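Local coordinates for protein TRAP dicarboxylate transporter, DctP subunit (Anaerococcus prevoti, PDB 4N91) that binds D-glucuronate, in both its alpha and beta forms, and probably delivers it to a TRAP-type membrane transporter as the extracytoplasmic solute-binding protein, at residues Val35-Asn38 and Pro44-Leu47; Ala51-Val56 and Ile66-Ser71; Asp79-Thr84 and Gly141-Val146; Pro128-Pro133 and Tyr325-Lys330; Ser179-Arg184 and Ala308-Glu313. All blocks are in the same frame, centred on the assembly; numbering follows the deposited sequence.

Overall arrangement
Contacts 1, 2 and 3 all pack helices against the five-stranded sheet of one lobe, whereas contacts 4 and 5 join helices away from it. Contacts 1 to 4 are buried, contact 5 only partly so. Contacts 1 and 2 hold the same beta-alpha-beta unit, sharing helix 44-60 and the adjacent strands 31-36 and 64-69; selenomethionine Met80 of contact 3 packs on the backbone of Gly36 and His37. Contact 1 is polar, a bond between two histidines near the sugar. Contacts 2, 3 and 4 are mainly apolar, with a watered carboxylate at the margin of contact 2. Contact 5, about 28 Å from contact 1 between centres, adds a salt bridge; it meets contact 4 where Tyr325 touches Thr311.

Contact 1 (Val35-Asn38 and Pro44-Leu47)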
# COMPACT_ATOMS: atom_id res chain seq x y z
N VAL A 35 -0.88 -11.40 -13.93
CA VAL A 35 -0.83 -10.85 -12.59
C VAL A 35 0.26 -9.78 -12.60
O VAL A 35 1.40 -10.04 -13.03
CB VAL A 35 -0.44 -11.91 -11.55
CG1 VAL A 35 -0.43 -11.29 -10.16
CG2 VAL A 35 -1.39 -13.12 -11.63
N GLY A 36 -0.10 -8.58 -12.20
CA GLY A 36 0.88 -7.51 -12.18
C GLY A 36 1.13 -6.86 -10.85
O GLY A 36 0.24 -6.75 -10.00
N HIS A 37 2.35 -6.35 -10.69
CA HIS A 37 2.69 -5.51 -9.57
C HIS A 37 3.86 -4.60 -9.93
O HIS A 37 4.45 -4.75 -11.00
CB HIS A 37 2.97 -6.34 -8.32
CG HIS A 37 4.24 -7.14 -8.40
ND1 HIS A 37 5.45 -6.62 -8.02
CD2 HIS A 37 4.49 -8.39 -8.84
CE1 HIS A 37 6.40 -7.52 -8.19
NE2 HIS A 37 5.83 -8.61 -8.66
N ASN A 38 4.16 -3.62 -9.07
CA ASN A 38 5.12 -2.58 -9.41
C ASN A 38 6.46 -2.67 -8.69
O ASN A 38 7.26 -1.74 -8.75
CB ASN A 38 4.51 -1.20 -9.18
CG ASN A 38 4.31 -0.85 -7.72
OD1 ASN A 38 4.57 -1.66 -6.83
ND2 ASN A 38 3.86 0.37 -7.46
N PRO A 44 9.11 -8.68 -1.19
CA PRO A 44 8.13 -9.62 -0.61
C PRO A 44 6.90 -9.90 -1.47
O PRO A 44 6.39 -11.01 -1.50
CB PRO A 44 7.74 -8.93 0.69
CG PRO A 44 9.02 -8.28 1.11
CD PRO A 44 9.55 -7.69 -0.18
N THR A 45 6.36 -8.87 -2.09
CA THR A 45 5.20 -9.05 -2.97
C THR A 45 5.47 -9.95 -4.15
O THR A 45 4.63 -10.77 -4.50
CB THR A 45 4.69 -7.65 -3.40
OG1 THR A 45 4.20 -7.00 -2.23
CG2 THR A 45 3.60 -7.75 -4.46
N HIS A 46 6.64 -9.83 -4.78
CA HIS A 46 6.97 -10.74 -5.85
C HIS A 46 7.13 -12.17 -5.31
O HIS A 46 6.63 -13.11 -5.90
CB HIS A 46 8.23 -10.30 -6.59
CG HIS A 46 8.48 -11.10 -7.83
ND1 HIS A 46 7.65 -11.06 -8.93
CD2 HIS A 46 9.44 -12.00 -8.12
CE1 HIS A 46 8.10 -11.89 -9.85
NE2 HIS A 46 9.20 -12.46 -9.40
N LEU A 47 7.80 -12.32 -4.16
CA LEU A 47 8.01 -13.64 -3.56
C LEU A 47 6.66 -14.25 -3.19
O LEU A 47 6.45 -15.45 -3.41
CB LEU A 47 8.90 -13.54 -2.33
CG LEU A 47 10.26 -12.89 -2.57
CD1 LEU A 47 11.04 -12.79 -1.26
CD2 LEU A 47 11.03 -13.65 -3.60
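His37 NE2 and His46 ND1 lie 3.1 Å apart in a hydrogen bond whose angle of 165° makes it nearly straight. Either ring could be the donor, and each meets the other at its edge and in its plane, rim to rim. The ring planes are turned 46° against each other with centroids 5.2 Å apart, and neither imidazole lies over the face of its partner. CB of His46 also comes within 3.6 Å of His37 NE2. Thr45 uses its methyl instead: CG2 sits over one face of the His37 ring, offset toward the rim, and is 4.0 Å from His37 CG. His37 holds its CG between the backbone N and the carbonyl carbon (chi1 70°), which carries the imidazole across to the first turn of the helix. The other ring nitrogen, His37 ND1, is hydrogen-bonded to the backbone N of Gln39, and the two bonds together fix the rotation of the buried ring. Gln39 and the adjacent Asn38 both bind glucuronate, Asn38 ND2 reaching O4 of the beta anomer. The contact spans the strand-to-helix turn of a beta-alpha-beta unit, with Val68 of strand 64-69 touching both histidines and Val93 of strand 91-95 packing on His37 and Thr45.

Contact 2 (Ala51-Val56 and Ile66-Ser71)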
# COMPACT_ATOMS: atom_id res chain seq x y z
N ALA A 51 4.83 -17.62 -4.88
CA ALA A 51 4.26 -18.72 -4.06
C ALA A 51 2.81 -19.01 -4.49
O ALA A 51 2.38 -20.17 -4.60
CB ALA A 51 4.34 -18.37 -2.60
N PHE A 52 2.05 -17.95 -4.74
CA PHE A 52 0.71 -18.06 -5.32
C PHE A 52 0.73 -18.88 -6.62
O PHE A 52 -0.06 -19.83 -6.78
CB PHE A 52 0.18 -16.65 -5.58
CG PHE A 52 -1.07 -16.59 -6.44
CD1 PHE A 52 -2.30 -16.95 -5.92
CD2 PHE A 52 -0.99 -16.16 -7.75
CE1 PHE A 52 -3.46 -16.90 -6.72
CE2 PHE A 52 -2.15 -16.10 -8.55
CZ PHE A 52 -3.37 -16.48 -8.03
N GLU A 53 1.63 -18.51 -7.53
CA GLU A 53 1.74 -19.19 -8.81
C GLU A 53 2.04 -20.67 -8.62
O GLU A 53 1.42 -21.54 -9.23
CB GLU A 53 2.82 -18.55 -9.66
CG GLU A 53 3.16 -19.32 -10.92
CD GLU A 53 4.15 -18.60 -11.78
OE1 GLU A 53 4.50 -17.45 -11.44
OE2 GLU A 53 4.59 -19.17 -12.80
N GLU A 54 3.00 -20.96 -7.75
CA GLU A 54 3.39 -22.33 -7.53
C GLU A 54 2.25 -23.13 -6.89
O GLU A 54 1.97 -24.28 -7.26
CB GLU A 54 4.63 -22.39 -6.66
CG GLU A 54 5.18 -23.81 -6.52
CD GLU A 54 6.43 -23.88 -5.66
OE1 GLU A 54 6.82 -22.82 -5.11
OE2 GLU A 54 7.02 -24.98 -5.54
N TYR A 55 1.57 -22.53 -5.92
CA TYR A 55 0.47 -23.20 -5.26
C TYR A 55 -0.61 -23.58 -6.27
O TYR A 55 -1.06 -24.73 -6.32
CB TYR A 55 -0.14 -22.35 -4.15
CG TYR A 55 -1.30 -23.04 -3.49
CD1 TYR A 55 -1.10 -23.97 -2.48
CD2 TYR A 55 -2.60 -22.80 -3.90
CE1 TYR A 55 -2.16 -24.62 -1.89
CE2 TYR A 55 -3.67 -23.45 -3.32
CZ TYR A 55 -3.44 -24.36 -2.31
OH TYR A 55 -4.50 -25.03 -1.73
N VAL A 56 -1.03 -22.61 -7.07
CA VAL A 56 -2.15 -22.84 -7.97
C VAL A 56 -1.77 -23.81 -9.07
O VAL A 56 -2.52 -24.72 -9.40
CB VAL A 56 -2.68 -21.52 -8.57
CG1 VAL A 56 -3.71 -21.80 -9.64
CG2 VAL A 56 -3.26 -20.64 -7.47
N ILE A 66 -0.10 -19.20 -14.73
CA ILE A 66 -0.08 -17.90 -14.05
C ILE A 66 1.21 -17.16 -14.40
O ILE A 66 2.30 -17.69 -14.21
CB ILE A 66 -0.24 -18.09 -12.52
CG1 ILE A 66 -1.69 -18.50 -12.23
CG2 ILE A 66 0.12 -16.83 -11.78
CD1 ILE A 66 -1.93 -18.95 -10.82
N GLN A 67 1.08 -15.95 -14.95
CA GLN A 67 2.24 -15.16 -15.32
C GLN A 67 2.33 -13.89 -14.50
O GLN A 67 1.40 -13.10 -14.49
CB GLN A 67 2.18 -14.83 -16.80
CG GLN A 67 2.24 -16.07 -17.66
CD GLN A 67 2.09 -15.77 -19.13
OE1 GLN A 67 1.88 -14.62 -19.53
NE2 GLN A 67 2.19 -16.81 -19.96
N VAL A 68 3.46 -13.71 -13.80
CA VAL A 68 3.62 -12.60 -12.88
C VAL A 68 4.53 -11.57 -13.54
O VAL A 68 5.62 -11.89 -13.99
CB VAL A 68 4.20 -13.05 -11.52
CG1 VAL A 68 4.35 -11.84 -10.57
CG2 VAL A 68 3.36 -14.11 -10.89
N TYR A 69 4.04 -10.33 -13.63
CA TYR A 69 4.76 -9.24 -14.25
C TYR A 69 5.17 -8.21 -13.20
O TYR A 69 4.36 -7.37 -12.78
CB TYR A 69 3.87 -8.57 -15.30
CG TYR A 69 3.52 -9.44 -16.49
CD1 TYR A 69 2.49 -10.35 -16.43
CD2 TYR A 69 4.25 -9.34 -17.68
CE1 TYR A 69 2.17 -11.16 -17.50
CE2 TYR A 69 3.93 -10.16 -18.76
CZ TYR A 69 2.90 -11.06 -18.65
OH TYR A 69 2.56 -11.87 -19.72
N PRO A 70 6.44 -8.24 -12.79
CA PRO A 70 6.91 -7.31 -11.76
C PRO A 70 7.27 -5.94 -12.33
O PRO A 70 7.10 -5.70 -13.53
CB PRO A 70 8.17 -8.00 -11.25
CG PRO A 70 8.73 -8.61 -12.48
CD PRO A 70 7.53 -9.13 -13.24
N SER A 71 7.72 -5.05 -11.45
CA SER A 71 8.39 -3.79 -11.82
C SER A 71 7.70 -2.97 -12.92
O SER A 71 8.33 -2.42 -13.86
CB SER A 71 9.84 -4.07 -12.19
OG SER A 71 9.90 -5.04 -13.21
O HOH W 1 5.39 -15.89 -13.68
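Ile66 pushes its CD1 methyl against Val56, 3.5 Å from CB, a carbon contact tighter than usual. Val56 CG1 lies almost as near, and the two side chains meet at about a right angle. Phe52 comes to the same methyl from another direction, its CE2 3.7 Å from Ile66 CD1, with the ring oblique to it. The second branch of Ile66, CG2, packs on Glu53 CB at 3.8 Å. CG1 of Ile66 stands anti to the carbonyl carbon (chi1 -72°) and CG2 anti to the backbone N, so the two branches divide: CD1 goes to Val56 and Phe52, CG2 to Glu53. This is the packing of a beta-alpha-beta crossover: helix 44-60 runs back over the sheet almost exactly antiparallel to strand 64-69, their local axes 8.7 Å apart at 176°. Beyond, Phe262 of helix 256-290 packs on both Phe52 and Val56. The margin is looser and wetter. Glu53, extended beyond CG, reaches across the strand past Ile66, and its OE1 accepts from a water that in turn accepts from Val68 N, each bond 2.9 Å long. Its other oxygen, OE2, faces Ile66 O, an acceptor, at 3.1 Å across the contact, and Glu57 OE2, itself held by Ile66 N, is near; this crowding of acceptors would probably raise the proton affinity of Glu53. Val68 CG2 touches the same carboxylate, 3.6 Å from Glu53 OE1.

Contact 3 (Asp79-Thr84 and Gly141-Val146)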
# COMPACT_ATOMS: atom_id res chain seq x y z
N ASP A 79 -2.34 2.44 -14.18
CA ASP A 79 -2.44 1.71 -15.47
C ASP A 79 -3.05 0.30 -15.17
O ASP A 79 -4.02 -0.14 -15.79
CB ASP A 79 -1.05 1.47 -16.14
CG ASP A 79 -0.41 2.71 -16.84
OD1 ASP A 79 -1.09 3.75 -17.05
OD2 ASP A 79 0.83 2.61 -17.18
N MSE A 80 -2.44 -0.39 -14.21
CA MSE A 80 -2.79 -1.79 -13.92
C MSE A 80 -4.20 -1.93 -13.36
O MSE A 80 -4.89 -2.89 -13.70
CB MSE A 80 -1.77 -2.43 -12.97
CG MSE A 80 -0.44 -2.62 -13.62
SE MSE A 80 0.75 -3.73 -12.51
CE MSE A 80 1.33 -2.33 -11.26
N VAL A 81 -4.62 -1.03 -12.48
CA VAL A 81 -5.97 -1.11 -11.93
C VAL A 81 -6.98 -1.01 -13.09
O VAL A 81 -7.96 -1.77 -13.14
CB VAL A 81 -6.24 -0.04 -10.89
CG1 VAL A 81 -7.71 -0.07 -10.44
CG2 VAL A 81 -5.33 -0.24 -9.69
N GLN A 82 -6.72 -0.10 -14.03
CA GLN A 82 -7.61 0.06 -15.17
C GLN A 82 -7.62 -1.16 -16.08
O GLN A 82 -8.68 -1.55 -16.59
CB GLN A 82 -7.28 1.36 -15.93
CG GLN A 82 -7.59 2.60 -15.10
CD GLN A 82 -7.16 3.88 -15.77
OE1 GLN A 82 -8.00 4.68 -16.21
NE2 GLN A 82 -5.84 4.10 -15.85
N LEU A 83 -6.47 -1.81 -16.26
CA LEU A 83 -6.40 -3.04 -17.03
C LEU A 83 -7.13 -4.17 -16.31
O LEU A 83 -7.65 -5.09 -16.94
CB LEU A 83 -4.97 -3.46 -17.28
CG LEU A 83 -4.15 -2.53 -18.17
CD1 LEU A 83 -2.70 -3.03 -18.24
CD2 LEU A 83 -4.79 -2.44 -19.56
N THR A 84 -7.16 -4.10 -14.98
CA THR A 84 -7.86 -5.13 -14.20
C THR A 84 -9.37 -4.93 -14.32
O THR A 84 -10.13 -5.89 -14.40
CB THR A 84 -7.42 -5.11 -12.73
OG1 THR A 84 -6.00 -5.31 -12.67
CG2 THR A 84 -8.11 -6.20 -11.94
N GLY A 141 -17.34 -1.56 -10.64
CA GLY A 141 -16.24 -0.95 -11.34
C GLY A 141 -15.28 -1.97 -11.94
O GLY A 141 -14.27 -1.61 -12.55
N GLY A 142 -15.58 -3.26 -11.75
CA GLY A 142 -14.90 -4.31 -12.47
C GLY A 142 -13.92 -5.15 -11.65
O GLY A 142 -13.34 -6.08 -12.18
N PHE A 143 -13.75 -4.85 -10.37
CA PHE A 143 -12.83 -5.64 -9.55
C PHE A 143 -13.24 -5.79 -8.09
O PHE A 143 -14.09 -5.05 -7.57
CB PHE A 143 -11.41 -5.04 -9.64
CG PHE A 143 -11.28 -3.65 -9.06
CD1 PHE A 143 -11.02 -3.46 -7.72
CD2 PHE A 143 -11.35 -2.54 -9.89
CE1 PHE A 143 -10.87 -2.17 -7.19
CE2 PHE A 143 -11.20 -1.26 -9.39
CZ PHE A 143 -10.94 -1.06 -8.05
N GLU A 144 -12.64 -6.76 -7.42
CA GLU A 144 -12.80 -6.88 -5.99
C GLU A 144 -11.49 -7.26 -5.34
O GLU A 144 -10.63 -7.93 -5.95
CB GLU A 144 -13.92 -7.84 -5.63
CG GLU A 144 -13.60 -9.28 -5.71
CD GLU A 144 -14.80 -10.16 -5.33
OE1 GLU A 144 -15.76 -9.68 -4.69
OE2 GLU A 144 -14.79 -11.35 -5.70
N GLY A 145 -11.33 -6.82 -4.10
CA GLY A 145 -10.17 -7.18 -3.29
C GLY A 145 -10.31 -8.62 -2.86
O GLY A 145 -11.40 -9.07 -2.51
N VAL A 146 -9.19 -9.34 -2.89
CA VAL A 146 -9.18 -10.73 -2.46
C VAL A 146 -8.28 -11.00 -1.26
O VAL A 146 -8.52 -11.98 -0.52
CB VAL A 146 -8.82 -11.69 -3.62
CG1 VAL A 146 -9.91 -11.64 -4.70
CG2 VAL A 146 -7.42 -11.42 -4.16
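Phe143 lays the far end of its ring against Val81, where CE2 is 3.8 Å from CG1 and CZ only slightly farther; the methyl approaches obliquely. In this alpha/beta lobe of the periplasmic-binding-protein fold, the pair joins helix 77-86 to strand 143-149, an outermost strand of the five-stranded sheet. The ring swings toward the helix because CG of Phe143 lies between the backbone N and carbonyl carbon (chi1 65°). At the base of that ring Thr84 adds a methyl, CG2 standing 4.2 Å from Phe143 CB. Ile245, on the neighbouring strand 242-247, touches Val81, Thr84 and Phe143 alike, making the three parts of one apolar layer. Gly142 leads into the strand with phi at 107°, a conformation in which a side chain would be jammed against the preceding carbonyl. Replacing Thr84 by an alanine would probably open a gap beside Phe143 CB and leave Met80 O, the carbonyl of a selenomethionine, without its hydroxyl donor. Two donors grip that oxygen from opposite faces of its carbonyl plane: Thr84 N at 2.9 Å from Met80 O, and Thr84 OG1, also 2.9 Å from Met80 O but standing 36° out of the plane.

Contact 4 (Pro128-Pro133 and Tyr325-Lys330)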
# COMPACT_ATOMS: atom_id res chain seq x y z
N PRO A 128 -12.63 -10.43 8.51
CA PRO A 128 -13.48 -10.41 7.32
C PRO A 128 -14.69 -9.49 7.48
O PRO A 128 -15.20 -8.99 6.50
CB PRO A 128 -13.96 -11.86 7.19
CG PRO A 128 -13.13 -12.65 8.13
CD PRO A 128 -12.67 -11.73 9.20
N GLU A 129 -15.15 -9.25 8.70
CA GLU A 129 -16.30 -8.39 8.86
C GLU A 129 -15.96 -6.95 8.55
O GLU A 129 -16.82 -6.17 8.16
CB GLU A 129 -16.87 -8.51 10.26
CG GLU A 129 -17.48 -9.87 10.49
CD GLU A 129 -18.20 -9.95 11.81
OE1 GLU A 129 -17.84 -9.17 12.72
OE2 GLU A 129 -19.12 -10.79 11.92
N ILE A 130 -14.71 -6.60 8.73
CA ILE A 130 -14.25 -5.28 8.36
C ILE A 130 -13.87 -5.22 6.89
O ILE A 130 -14.31 -4.32 6.19
CB ILE A 130 -13.05 -4.83 9.23
CG1 ILE A 130 -13.48 -4.71 10.69
CG2 ILE A 130 -12.49 -3.49 8.72
CD1 ILE A 130 -12.39 -4.29 11.67
N VAL A 131 -13.02 -6.13 6.41
CA VAL A 131 -12.48 -5.95 5.05
C VAL A 131 -13.42 -6.39 3.93
O VAL A 131 -13.41 -5.79 2.86
CB VAL A 131 -11.08 -6.61 4.86
CG1 VAL A 131 -10.07 -5.96 5.78
CG2 VAL A 131 -11.14 -8.13 5.09
N LYS A 132 -14.26 -7.39 4.15
CA LYS A 132 -15.06 -7.89 3.03
C LYS A 132 -15.98 -6.86 2.38
O LYS A 132 -16.03 -6.78 1.16
CB LYS A 132 -15.81 -9.17 3.40
CG LYS A 132 -15.22 -10.38 2.69
CD LYS A 132 -15.24 -11.69 3.49
CE LYS A 132 -14.60 -12.80 2.64
NZ LYS A 132 -14.52 -14.13 3.31
N PRO A 133 -16.69 -6.04 3.18
CA PRO A 133 -17.53 -5.00 2.58
C PRO A 133 -16.73 -3.98 1.79
O PRO A 133 -17.22 -3.46 0.78
CB PRO A 133 -18.18 -4.33 3.79
CG PRO A 133 -18.13 -5.34 4.83
CD PRO A 133 -16.90 -6.14 4.63
N TYR A 325 -14.71 2.48 11.34
CA TYR A 325 -13.87 3.21 12.29
C TYR A 325 -14.10 2.73 13.72
O TYR A 325 -13.13 2.52 14.45
CB TYR A 325 -14.15 4.69 12.18
CG TYR A 325 -13.21 5.58 12.96
CD1 TYR A 325 -11.96 5.92 12.45
CD2 TYR A 325 -13.59 6.12 14.17
CE1 TYR A 325 -11.10 6.75 13.16
CE2 TYR A 325 -12.74 6.96 14.87
CZ TYR A 325 -11.52 7.27 14.37
OH TYR A 325 -10.70 8.10 15.12
N ASP A 326 -15.37 2.53 14.11
CA ASP A 326 -15.69 2.01 15.45
C ASP A 326 -15.03 0.66 15.70
O ASP A 326 -14.48 0.41 16.78
CB ASP A 326 -17.19 1.84 15.65
CG ASP A 326 -17.94 3.15 15.65
OD1 ASP A 326 -17.33 4.22 15.89
OD2 ASP A 326 -19.15 3.11 15.38
N ALA A 327 -15.10 -0.21 14.71
CA ALA A 327 -14.57 -1.55 14.84
C ALA A 327 -13.05 -1.50 14.97
O ALA A 327 -12.46 -2.24 15.74
CB ALA A 327 -14.99 -2.41 13.65
N ILE A 328 -12.43 -0.61 14.20
CA ILE A 328 -10.98 -0.42 14.27
C ILE A 328 -10.57 0.05 15.66
O ILE A 328 -9.57 -0.41 16.22
CB ILE A 328 -10.52 0.56 13.19
CG1 ILE A 328 -10.63 -0.11 11.82
CG2 ILE A 328 -9.09 1.04 13.45
CD1 ILE A 328 -10.47 0.83 10.66
N GLN A 329 -11.37 0.94 16.25
CA GLN A 329 -11.07 1.40 17.60
C GLN A 329 -11.07 0.27 18.61
O GLN A 329 -10.28 0.28 19.56
CB GLN A 329 -12.01 2.51 18.06
CG GLN A 329 -11.90 3.78 17.21
CD GLN A 329 -10.46 4.25 16.99
OE1 GLN A 329 -9.61 4.15 17.86
NE2 GLN A 329 -10.20 4.76 15.80
N LYS A 330 -11.93 -0.72 18.43
CA LYS A 330 -11.94 -1.83 19.37
C LYS A 330 -10.62 -2.58 19.28
O LYS A 330 -10.05 -3.00 20.28
CB LYS A 330 -13.13 -2.76 19.13
CG LYS A 330 -14.46 -2.17 19.59
CD LYS A 330 -15.64 -3.08 19.27
CE LYS A 330 -15.55 -4.41 20.00
NZ LYS A 330 -16.80 -5.22 19.85
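Two helices, 128-135 and 322-334, the latter close to the end of the modelled chain, meet here through Ile130 and Ala327. The terminal methyl of the isoleucine, CD1, is 3.8 Å from Ala327 CB, and the CG1 carbon behind it lies 4.0 Å from the same Ala327 CB. With CG1 anti to the carbonyl carbon (chi1 -64°) and the chain extended beyond it (chi2 179°), the longer branch of Ile130 reaches straight out to the opposite helix. There it passes the alanine and ends 4.5 Å from Ile328 N, over the backbone of the next residue. The small side chain of Ala327 is consistent with this approach: the alpha carbons of Ile130 and Ala327 are 7.5 Å apart, with both CB atoms directed into the interface. Helix 118-125 completes the cluster, since Val124 touches both Ile130 and Ile328, while Tyr331 packs on Ile130 from farther along helix 322-334. Ile328 itself also meets Ile108, Leu114 and Phe115 in nearby loops. The join lies away from the sugar site and buries just 106 Å² between the two segments. Made of methyl and methylene groups, it depends on shape and on exclusion of water, and lacks the directional preference that a polar bond would give.

Contact 5 (Ser179-Arg184 and Ala308-Glu313); sequences SPTNVR and APLTKE
Arg184 starts with CG anti to the backbone N (chi1 179°) and then bends at chi2 (63°), which turns its guanidinium toward Glu313; the glutamate comes to meet it on a chain extended beyond CG. The grip is side-on and two-pronged. NE of Arg184 donates to Glu313 OE1 at 3.0 Å, which accepts on its syn lone pair, and Arg184 NH2 donates to Glu313 OE2 at 2.7 Å, also on the syn side. Both bonds are nearly straight, and the guanidinium and carboxylate planes differ by 24°, so the two flat groups lie almost in one plane. Alongside the arginine's aliphatic stem, Leu310 slides past in the opposite direction, its CD1 3.4 Å from Arg184 CG. Its other methyl, CD2, turns to Thr181, 3.9 Å from CG2 and 3.5 Å from the backbone O of that threonine. A methionine in place of Arg184 would probably leave the Glu313 carboxylate without its positive mate and free to turn. Thr181 OG1 bonds elsewhere, to Glu100. The contact ties helix 180-188 to helix 301-317, their local axes 10.7 Å apart, with Leu310 also packing on Met185 and Leu188 farther along helix 180-188 and on Pro112 of a loop.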
# COMPACT_ATOMS: atom_id res chain seq x y z
N SER A 179 -3.70 10.13 -4.65
CA SER A 179 -4.61 9.94 -3.55
C SER A 179 -5.06 11.29 -2.99
O SER A 179 -4.25 12.02 -2.39
CB SER A 179 -3.86 9.19 -2.44
OG SER A 179 -4.59 9.21 -1.22
N PRO A 180 -6.32 11.66 -3.19
CA PRO A 180 -6.78 12.94 -2.62
C PRO A 180 -6.60 13.04 -1.11
O PRO A 180 -6.32 14.13 -0.61
CB PRO A 180 -8.24 13.03 -3.04
CG PRO A 180 -8.34 12.12 -4.28
CD PRO A 180 -7.34 11.02 -4.05
N THR A 181 -6.68 11.92 -0.41
CA THR A 181 -6.46 11.93 1.04
C THR A 181 -5.05 12.41 1.37
O THR A 181 -4.85 13.31 2.20
CB THR A 181 -6.70 10.53 1.64
OG1 THR A 181 -8.10 10.27 1.60
CG2 THR A 181 -6.19 10.46 3.07
N ASN A 182 -4.06 11.87 0.66
CA ASN A 182 -2.68 12.26 0.89
C ASN A 182 -2.39 13.68 0.46
O ASN A 182 -1.57 14.36 1.08
CB ASN A 182 -1.71 11.26 0.27
CG ASN A 182 -1.62 9.99 1.09
OD1 ASN A 182 -2.43 9.08 0.92
ND2 ASN A 182 -0.67 9.94 2.01
N VAL A 183 -3.02 14.14 -0.60
CA VAL A 183 -2.86 15.55 -0.97
C VAL A 183 -3.35 16.46 0.17
O VAL A 183 -2.67 17.41 0.56
CB VAL A 183 -3.60 15.86 -2.25
CG1 VAL A 183 -3.62 17.37 -2.51
CG2 VAL A 183 -2.93 15.12 -3.40
N ARG A 184 -4.54 16.17 0.71
CA ARG A 184 -5.07 16.94 1.81
C ARG A 184 -4.17 16.86 3.05
O ARG A 184 -3.98 17.84 3.75
CB ARG A 184 -6.49 16.48 2.15
CG ARG A 184 -7.13 17.22 3.30
CD ARG A 184 -7.31 18.69 3.03
NE ARG A 184 -8.05 19.30 4.14
CZ ARG A 184 -7.97 20.57 4.50
NH1 ARG A 184 -7.18 21.41 3.82
NH2 ARG A 184 -8.67 21.01 5.54
N ALA A 308 -5.18 15.85 12.21
CA ALA A 308 -6.44 15.41 12.82
C ALA A 308 -7.69 15.87 12.06
O ALA A 308 -8.65 15.11 11.91
CB ALA A 308 -6.50 15.86 14.27
N PRO A 309 -7.69 17.12 11.55
CA PRO A 309 -8.88 17.55 10.81
C PRO A 309 -9.23 16.67 9.62
O PRO A 309 -10.38 16.59 9.23
CB PRO A 309 -8.51 18.96 10.33
CG PRO A 309 -7.52 19.44 11.33
CD PRO A 309 -6.72 18.21 11.70
N LEU A 310 -8.24 16.00 9.04
CA LEU A 310 -8.51 15.14 7.90
C LEU A 310 -9.44 14.00 8.26
O LEU A 310 -10.37 13.68 7.52
CB LEU A 310 -7.19 14.58 7.36
CG LEU A 310 -7.28 13.73 6.10
CD1 LEU A 310 -8.07 14.43 5.06
CD2 LEU A 310 -5.86 13.45 5.58
N THR A 311 -9.20 13.37 9.40
CA THR A 311 -10.06 12.29 9.85
C THR A 311 -11.47 12.80 10.13
O THR A 311 -12.46 12.16 9.75
CB THR A 311 -9.47 11.61 11.08
OG1 THR A 311 -8.25 10.96 10.71
CG2 THR A 311 -10.43 10.58 11.68
N LYS A 312 -11.56 13.95 10.79
CA LYS A 312 -12.86 14.56 11.06
C LYS A 312 -13.61 14.83 9.76
O LYS A 312 -14.80 14.54 9.66
CB LYS A 312 -12.69 15.86 11.86
CG LYS A 312 -14.00 16.60 12.15
CD LYS A 312 -13.74 17.91 12.89
CE LYS A 312 -15.03 18.49 13.48
NZ LYS A 312 -15.77 19.36 12.51
N GLU A 313 -12.91 15.37 8.76
CA GLU A 313 -13.51 15.74 7.49
C GLU A 313 -13.97 14.52 6.72
O GLU A 313 -15.04 14.50 6.14
CB GLU A 313 -12.48 16.50 6.63
CG GLU A 313 -12.18 17.90 7.10
CD GLU A 313 -10.90 18.49 6.50
OE1 GLU A 313 -10.37 17.95 5.50
OE2 GLU A 313 -10.41 19.51 7.05